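Local atomic coordinates of Serine/threonine protein phosphatase Stp1 (Streptococcus agalactiae, PDB entry 2PK0), a protein that removes phosphate groups from phosphoserine and phosphothreonine residues of proteins, as a metal-dependent phosphatase of the PP2C family, probably in bacterial signalling. Residues 119-124 and 167-172; 123-128 and 136-141. All blocks are in the same frame, centred on the assembly; numbering follows the deposited sequence.

Interaction 1: 119-124 and 167-172; sequences AHVGDS and ITQSIG
Val121 drives one methyl, CG1, against the backbone of the 167-172 loop, 4.0 Å from CA of Ser170. With CG1 anti to the backbone N (chi1 177°), this branch meets the chain at Ser170 and the amide of Ile171, and Val121 CG1 also lies 4.3 Å from Ile171 CG1. A beta-branched residue suits the place, since its short, stiff side chain offers a methyl to main chain and side chain alike. Gln169, extended beyond CB (chi2 176°), brings CG to 4.2 Å from Val121 CG1, while its amide nitrogen is bonded to the carbonyl of Glu178. Gly122, at positive phi (114°), lets the loop come close: its CA is 3.8 Å from CD1 of Ile167, and a CB here would run into the carbonyl oxygen of Val121 and crowd that methyl. Ile167 CD1 is 3.6 Å from Asp123 OD1, apolar carbon against a carboxylate oxygen. These two side chains cross at about a right angle, and no hydrogen bond joins the segments. Residues 119-121 end strand 115-121, and Gly122 to Ser124 turn away from it; 167-172 belongs to the loop between helix 155-159 and strand 180-185. Ile106 of neighbouring strand 103-112 touches both Val121 and Ile171; Ile83 and Ile90 of helix 72-96 pack on Ile171 as well.

Interaction 2: 123-128 and 136-141; sequences DSRIGI and LLTSDH
Arg125 grips the carboxylate of Asp140 side-on with two nitrogens. Arg125 NE donates to Asp140 OD1 at 3.1 Å, meeting it on the syn side, and Arg125 NH2 donates to Asp140 OD2 at 3.0 Å from above the carboxylate plane. Both bonds are nearly straight, and both oxygens lie close to the guanidinium plane, although the two flat groups are turned 38° against each other. The arginine chain, extended from CG to NE, has the length to carry its charged edge across to the aspartate. Its CD also packs on CD1 of Leu136, an apolar flank for the aliphatic stem.

Beside this salt bridge the backbones are tied by Leu137 N donating to Ile126 O at 3.0 Å, in the carbonyl plane. At Thr138, chi1 of 54° sets OG1 between the backbone N and the carbonyl carbon, where Thr138 OG1 accepts a weak bond from Ile126 N at 3.4 Å, and leaves methyl CG2 to pack against Ile126 CB and CD1. A threonine thus serves a backbone amide and an isoleucine at once. Farther along, Leu137 CD1 sits 3.8 Å from Ile128 CD1.

In the next shell, Asn145 binds the carbonyl of Asp140, and Phe118 of strand 115-121 touches both Ile126 and Thr138. Strand 125-130 pairs with strand 191-195 through Arg125 and Gly127.

Gly127 and Leu136 form an antiparallel non-hydrogen-bonded pair, where strands 125-130 and 133-136 make a beta hairpin at the edge of one of the two sheets of the PP2C beta sandwich. Past Leu136 the chain leaves the sheet but runs on beside the strand at Leu137 and Thr138, then beside the turn before it at Asp140, near the magnesium end of the sandwich.

How the interactions relate
Interactions 1 and 2 have centres 11 Å apart and share Asp123 and Ser124, the turn by which the chain passes from strand 115-121 of one sheet to strand 125-130 of the other. Interaction 1 joins this turn to the later loop 167-172, and interaction 2 joins it to 136-141, which follows the hairpin. The two also touch directly: Gly122 O and His141 N lie 2.8 Å apart, a probable hydrogen bond, and the rings of His120 and His141 stack. A nearby loop and a distant one therefore meet round a single turn between the sheets. The side chain of Asp123 lies about 6 Å from a bound magnesium ion, placing the junction close to the two-magnesium site, whose ligands include Asp41, Asp197 and Asp236.

Interaction 1: 119-124 and 167-172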
ATOM      1  N   ALA A 119       8.673  -1.339   0.587  1.00 33.48           N
ATOM      2  CA  ALA A 119       8.473  -2.705   1.045  1.00 33.01           C
ATOM      3  C   ALA A 119       6.991  -3.028   0.856  1.00 33.77           C
ATOM      4  O   ALA A 119       6.144  -2.177   1.130  1.00 35.69           O
ATOM      5  CB  ALA A 119       8.857  -2.837   2.503  1.00 29.92           C
ATOM      6  N   HIS A 120       6.684  -4.258   0.432  1.00 32.99           N
ATOM      7  CA  HIS A 120       5.321  -4.636   0.013  1.00 31.41           C
ATOM      8  C   HIS A 120       4.952  -6.058   0.441  1.00 30.45           C
ATOM      9  O   HIS A 120       5.711  -6.977   0.211  1.00 32.06           O
ATOM     10  CB  HIS A 120       5.210  -4.483  -1.507  1.00 28.99           C
ATOM     11  CG  HIS A 120       4.227  -5.404  -2.154  1.00 27.07           C
ATOM     12  ND1 HIS A 120       2.866  -5.299  -1.963  1.00 26.00           N
ATOM     13  CD2 HIS A 120       4.408  -6.423  -3.027  1.00 26.74           C
ATOM     14  CE1 HIS A 120       2.253  -6.223  -2.682  1.00 24.89           C
ATOM     15  NE2 HIS A 120       3.164  -6.921  -3.332  1.00 24.84           N
ATOM     16  N   VAL A 121       3.792  -6.213   1.083  1.00 28.88           N
ATOM     17  CA  VAL A 121       3.300  -7.476   1.623  1.00 25.62           C
ATOM     18  C   VAL A 121       1.781  -7.506   1.446  1.00 26.22           C
ATOM     19  O   VAL A 121       1.096  -6.686   2.033  1.00 25.99           O
ATOM     20  CB  VAL A 121       3.527  -7.574   3.163  1.00 27.04           C
ATOM     21  CG1 VAL A 121       2.933  -8.885   3.722  1.00 27.24           C
ATOM     22  CG2 VAL A 121       4.981  -7.477   3.531  1.00 25.69           C
ATOM     23  N   GLY A 122       1.246  -8.433   0.655  1.00 24.98           N
ATOM     24  CA  GLY A 122      -0.195  -8.512   0.455  1.00 25.22           C
ATOM     25  C   GLY A 122      -0.685  -8.203  -0.947  1.00 27.54           C
ATOM     26  O   GLY A 122       0.026  -8.425  -1.933  1.00 27.76           O
ATOM     27  N   ASP A 123      -1.915  -7.702  -1.035  1.00 28.18           N
ATOM     28  CA  ASP A 123      -2.529  -7.363  -2.319  1.00 29.16           C
ATOM     29  C   ASP A 123      -2.815  -5.867  -2.470  1.00 29.66           C
ATOM     30  O   ASP A 123      -3.577  -5.443  -3.340  1.00 30.97           O
ATOM     31  CB  ASP A 123      -3.804  -8.187  -2.570  1.00 30.09           C
ATOM     32  CG  ASP A 123      -4.872  -7.975  -1.511  1.00 33.55           C
ATOM     33  OD1 ASP A 123      -4.581  -7.347  -0.463  1.00 36.60           O
ATOM     34  OD2 ASP A 123      -6.018  -8.448  -1.724  1.00 34.95           O
ATOM     35  N   SER A 124      -2.210  -5.067  -1.608  1.00 28.74           N
ATOM     36  CA  SER A 124      -2.193  -3.633  -1.817  1.00 29.77           C
ATOM     37  C   SER A 124      -1.243  -3.336  -2.983  1.00 30.01           C
ATOM     38  O   SER A 124      -0.443  -4.183  -3.382  1.00 31.86           O
ATOM     39  CB  SER A 124      -1.758  -2.917  -0.545  1.00 29.58           C
ATOM     40  OG  SER A 124      -2.751  -2.982   0.454  1.00 30.79           O
ATOM     41  N   ILE A 167      -5.459 -14.166  -0.197  1.00 49.62           N
ATOM     42  CA  ILE A 167      -4.118 -13.663   0.083  1.00 48.35           C
ATOM     43  C   ILE A 167      -3.177 -14.779   0.579  1.00 47.97           C
ATOM     44  O   ILE A 167      -3.600 -15.696   1.299  1.00 48.48           O
ATOM     45  CB  ILE A 167      -4.224 -12.471   1.055  1.00 48.64           C
ATOM     46  CG1 ILE A 167      -3.128 -11.452   0.797  1.00 49.47           C
ATOM     47  CG2 ILE A 167      -4.296 -12.909   2.523  1.00 49.75           C
ATOM     48  CD1 ILE A 167      -3.404 -10.162   1.506  1.00 49.39           C
ATOM     49  N   THR A 168      -1.919 -14.744   0.145  1.00 45.48           N
ATOM     50  CA  THR A 168      -0.979 -15.812   0.503  1.00 44.35           C
ATOM     51  C   THR A 168       0.016 -15.436   1.596  1.00 43.17           C
ATOM     52  O   THR A 168       0.661 -16.318   2.171  1.00 42.75           O
ATOM     53  CB  THR A 168      -0.218 -16.422  -0.716  1.00 44.99           C
ATOM     54  OG1 THR A 168       0.565 -15.425  -1.395  1.00 46.64           O
ATOM     55  CG2 THR A 168      -1.178 -17.089  -1.668  1.00 44.01           C
ATOM     56  N   GLN A 169       0.154 -14.138   1.866  1.00 40.40           N
ATOM     57  CA  GLN A 169       0.851 -13.696   3.075  1.00 40.03           C
ATOM     58  C   GLN A 169       0.353 -12.365   3.613  1.00 39.42           C
ATOM     59  O   GLN A 169      -0.149 -11.534   2.874  1.00 38.45           O
ATOM     60  CB  GLN A 169       2.365 -13.674   2.900  1.00 36.83           C
ATOM     61  CG  GLN A 169       2.870 -12.716   1.897  1.00 36.88           C
ATOM     62  CD  GLN A 169       4.371 -12.707   1.866  1.00 37.02           C
ATOM     63  OE1 GLN A 169       5.026 -13.178   2.800  1.00 37.28           O
ATOM     64  NE2 GLN A 169       4.932 -12.180   0.795  1.00 34.58           N
ATOM     65  N   SER A 170       0.470 -12.183   4.917  1.00 38.45           N
ATOM     66  CA  SER A 170       0.048 -10.945   5.523  1.00 40.37           C
ATOM     67  C   SER A 170       0.896 -10.786   6.751  1.00 40.11           C
ATOM     68  O   SER A 170       1.470 -11.750   7.224  1.00 39.43           O
ATOM     69  CB  SER A 170      -1.412 -11.021   5.945  1.00 43.08           C
ATOM     70  OG  SER A 170      -1.583 -11.990   6.968  1.00 45.48           O
ATOM     71  N   ILE A 171       0.976  -9.568   7.262  1.00 37.59           N
ATOM     72  CA  ILE A 171       1.662  -9.320   8.503  1.00 36.89           C
ATOM     73  C   ILE A 171       0.756  -9.764   9.625  1.00 38.01           C
ATOM     74  O   ILE A 171      -0.409  -9.379   9.658  1.00 37.74           O
ATOM     75  CB  ILE A 171       2.025  -7.851   8.624  1.00 37.09           C
ATOM     76  CG1 ILE A 171       3.297  -7.603   7.814  1.00 36.49           C
ATOM     77  CG2 ILE A 171       2.217  -7.435  10.096  1.00 37.56           C
ATOM     78  CD1 ILE A 171       3.586  -6.161   7.612  1.00 39.40           C
ATOM     79  N   GLY A 172       1.300 -10.604  10.512  1.00 39.47           N
ATOM     80  CA  GLY A 172       0.567 -11.266  11.596  1.00 40.04           C
ATOM     81  C   GLY A 172       0.393 -12.768  11.376  1.00 42.50           C
ATOM     82  O   GLY A 172      -0.574 -13.361  11.853  1.00 46.06           O
TER

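Interaction 2: 123-128 and 136-141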
ATOM      1  N   ASP A 123      -1.915  -7.702  -1.035  1.00 28.18           N
ATOM      2  CA  ASP A 123      -2.529  -7.363  -2.319  1.00 29.16           C
ATOM      3  C   ASP A 123      -2.815  -5.867  -2.470  1.00 29.66           C
ATOM      4  O   ASP A 123      -3.577  -5.443  -3.340  1.00 30.97           O
ATOM      5  CB  ASP A 123      -3.804  -8.187  -2.570  1.00 30.09           C
ATOM      6  CG  ASP A 123      -4.872  -7.975  -1.511  1.00 33.55           C
ATOM      7  OD1 ASP A 123      -4.581  -7.347  -0.463  1.00 36.60           O
ATOM      8  OD2 ASP A 123      -6.018  -8.448  -1.724  1.00 34.95           O
ATOM      9  N   SER A 124      -2.210  -5.067  -1.608  1.00 28.74           N
ATOM     10  CA  SER A 124      -2.193  -3.633  -1.817  1.00 29.77           C
ATOM     11  C   SER A 124      -1.243  -3.336  -2.983  1.00 30.01           C
ATOM     12  O   SER A 124      -0.443  -4.183  -3.382  1.00 31.86           O
ATOM     13  CB  SER A 124      -1.758  -2.917  -0.545  1.00 29.58           C
ATOM     14  OG  SER A 124      -2.751  -2.982   0.454  1.00 30.79           O
ATOM     15  N   ARG A 125      -1.350  -2.163  -3.582  1.00 29.11           N
ATOM     16  CA  ARG A 125      -0.584  -1.924  -4.789  1.00 26.88           C
ATOM     17  C   ARG A 125       0.128  -0.600  -4.791  1.00 28.79           C
ATOM     18  O   ARG A 125      -0.246   0.327  -4.057  1.00 28.37           O
ATOM     19  CB  ARG A 125      -1.475  -1.994  -6.008  1.00 27.72           C
ATOM     20  CG  ARG A 125      -2.113  -3.321  -6.197  1.00 28.29           C
ATOM     21  CD  ARG A 125      -2.469  -3.513  -7.605  1.00 30.48           C
ATOM     22  NE  ARG A 125      -3.050  -4.825  -7.799  1.00 32.46           N
ATOM     23  CZ  ARG A 125      -3.892  -5.100  -8.778  1.00 32.99           C
ATOM     24  NH1 ARG A 125      -4.229  -4.134  -9.617  1.00 32.32           N
ATOM     25  NH2 ARG A 125      -4.411  -6.317  -8.894  1.00 33.18           N
ATOM     26  N   ILE A 126       1.183  -0.546  -5.609  1.00 28.09           N
ATOM     27  CA  ILE A 126       1.941   0.662  -5.881  1.00 26.44           C
ATOM     28  C   ILE A 126       2.119   0.784  -7.385  1.00 29.33           C
ATOM     29  O   ILE A 126       2.536  -0.181  -8.052  1.00 28.30           O
ATOM     30  CB  ILE A 126       3.327   0.613  -5.255  1.00 25.26           C
ATOM     31  CG1 ILE A 126       3.225   0.462  -3.740  1.00 25.30           C
ATOM     32  CG2 ILE A 126       4.124   1.852  -5.607  1.00 18.23           C
ATOM     33  CD1 ILE A 126       4.550   0.181  -3.115  1.00 25.59           C
ATOM     34  N   GLY A 127       1.794   1.959  -7.921  1.00 28.61           N
ATOM     35  CA  GLY A 127       2.003   2.215  -9.328  1.00 29.49           C
ATOM     36  C   GLY A 127       2.545   3.594  -9.631  1.00 30.22           C
ATOM     37  O   GLY A 127       2.510   4.484  -8.794  1.00 32.98           O
ATOM     38  N   ILE A 128       3.053   3.772 -10.836  1.00 29.96           N
ATOM     39  CA  ILE A 128       3.453   5.090 -11.287  1.00 32.50           C
ATOM     40  C   ILE A 128       2.611   5.444 -12.487  1.00 31.48           C
ATOM     41  O   ILE A 128       2.409   4.622 -13.375  1.00 29.20           O
ATOM     42  CB  ILE A 128       4.959   5.157 -11.669  1.00 33.22           C
ATOM     43  CG1 ILE A 128       5.835   5.098 -10.423  1.00 32.32           C
ATOM     44  CG2 ILE A 128       5.288   6.437 -12.450  1.00 33.30           C
ATOM     45  CD1 ILE A 128       7.245   4.773 -10.742  1.00 31.58           C
ATOM     46  N   LEU A 136       2.395  -0.728 -13.200  1.00 30.89           N
ATOM     47  CA  LEU A 136       2.328  -1.509 -11.971  1.00 31.24           C
ATOM     48  C   LEU A 136       3.718  -1.895 -11.465  1.00 31.67           C
ATOM     49  O   LEU A 136       4.540  -2.390 -12.220  1.00 35.04           O
ATOM     50  CB  LEU A 136       1.461  -2.750 -12.183  1.00 29.98           C
ATOM     51  CG  LEU A 136       1.343  -3.767 -11.046  1.00 29.59           C
ATOM     52  CD1 LEU A 136       0.735  -3.166  -9.766  1.00 27.59           C
ATOM     53  CD2 LEU A 136       0.566  -4.982 -11.502  1.00 28.58           C
ATOM     54  N   LEU A 137       3.975  -1.651 -10.186  1.00 33.55           N
ATOM     55  CA  LEU A 137       5.289  -1.931  -9.583  1.00 33.22           C
ATOM     56  C   LEU A 137       5.346  -3.169  -8.676  1.00 32.42           C
ATOM     57  O   LEU A 137       6.407  -3.744  -8.508  1.00 35.24           O
ATOM     58  CB  LEU A 137       5.789  -0.719  -8.787  1.00 30.71           C
ATOM     59  CG  LEU A 137       6.056   0.562  -9.575  1.00 31.30           C
ATOM     60  CD1 LEU A 137       6.828   1.576  -8.710  1.00 28.70           C
ATOM     61  CD2 LEU A 137       6.799   0.253 -10.883  1.00 26.12           C
ATOM     62  N   THR A 138       4.218  -3.549  -8.079  1.00 32.59           N
ATOM     63  CA  THR A 138       4.155  -4.650  -7.127  1.00 31.44           C
ATOM     64  C   THR A 138       3.403  -5.822  -7.721  1.00 31.67           C
ATOM     65  O   THR A 138       2.704  -5.688  -8.710  1.00 31.58           O
ATOM     66  CB  THR A 138       3.410  -4.256  -5.849  1.00 30.16           C
ATOM     67  OG1 THR A 138       2.125  -3.737  -6.199  1.00 30.13           O
ATOM     68  CG2 THR A 138       4.172  -3.199  -5.079  1.00 29.72           C
ATOM     69  N   SER A 139       3.550  -6.983  -7.112  1.00 31.33           N
ATOM     70  CA  SER A 139       2.819  -8.140  -7.571  1.00 30.93           C
ATOM     71  C   SER A 139       1.993  -8.624  -6.392  1.00 29.63           C
ATOM     72  O   SER A 139       2.516  -8.734  -5.290  1.00 29.13           O
ATOM     73  CB  SER A 139       3.789  -9.214  -8.072  1.00 31.87           C
ATOM     74  OG  SER A 139       3.092 -10.389  -8.455  1.00 35.14           O
ATOM     75  N   ASP A 140       0.703  -8.858  -6.621  1.00 29.70           N
ATOM     76  CA  ASP A 140      -0.213  -9.263  -5.564  1.00 31.55           C
ATOM     77  C   ASP A 140       0.277 -10.581  -4.953  1.00 33.10           C
ATOM     78  O   ASP A 140       0.616 -11.503  -5.682  1.00 34.62           O
ATOM     79  CB  ASP A 140      -1.636  -9.449  -6.122  1.00 33.32           C
ATOM     80  CG  ASP A 140      -2.398  -8.125  -6.315  1.00 34.90           C
ATOM     81  OD1 ASP A 140      -1.818  -7.051  -6.070  1.00 39.03           O
ATOM     82  OD2 ASP A 140      -3.590  -8.155  -6.717  1.00 32.19           O
ATOM     83  N   HIS A 141       0.358 -10.671  -3.627  1.00 29.86           N
ATOM     84  CA  HIS A 141       0.634 -11.964  -3.022  1.00 28.27           C
ATOM     85  C   HIS A 141      -0.667 -12.712  -2.867  1.00 29.44           C
ATOM     86  O   HIS A 141      -1.313 -12.654  -1.833  1.00 30.82           O
ATOM     87  CB  HIS A 141       1.367 -11.820  -1.696  1.00 25.59           C
ATOM     88  CG  HIS A 141       2.689 -11.150  -1.840  1.00 21.75           C
ATOM     89  ND1 HIS A 141       3.154 -10.220  -0.941  1.00 22.21           N
ATOM     90  CD2 HIS A 141       3.625 -11.240  -2.810  1.00 20.20           C
ATOM     91  CE1 HIS A 141       4.328  -9.766  -1.347  1.00 21.51           C
ATOM     92  NE2 HIS A 141       4.639 -10.372  -2.479  1.00 22.31           N
TER
HETATM   93  O   HOH W   1      -4.907  -6.333  -5.217  1.00 27.02           O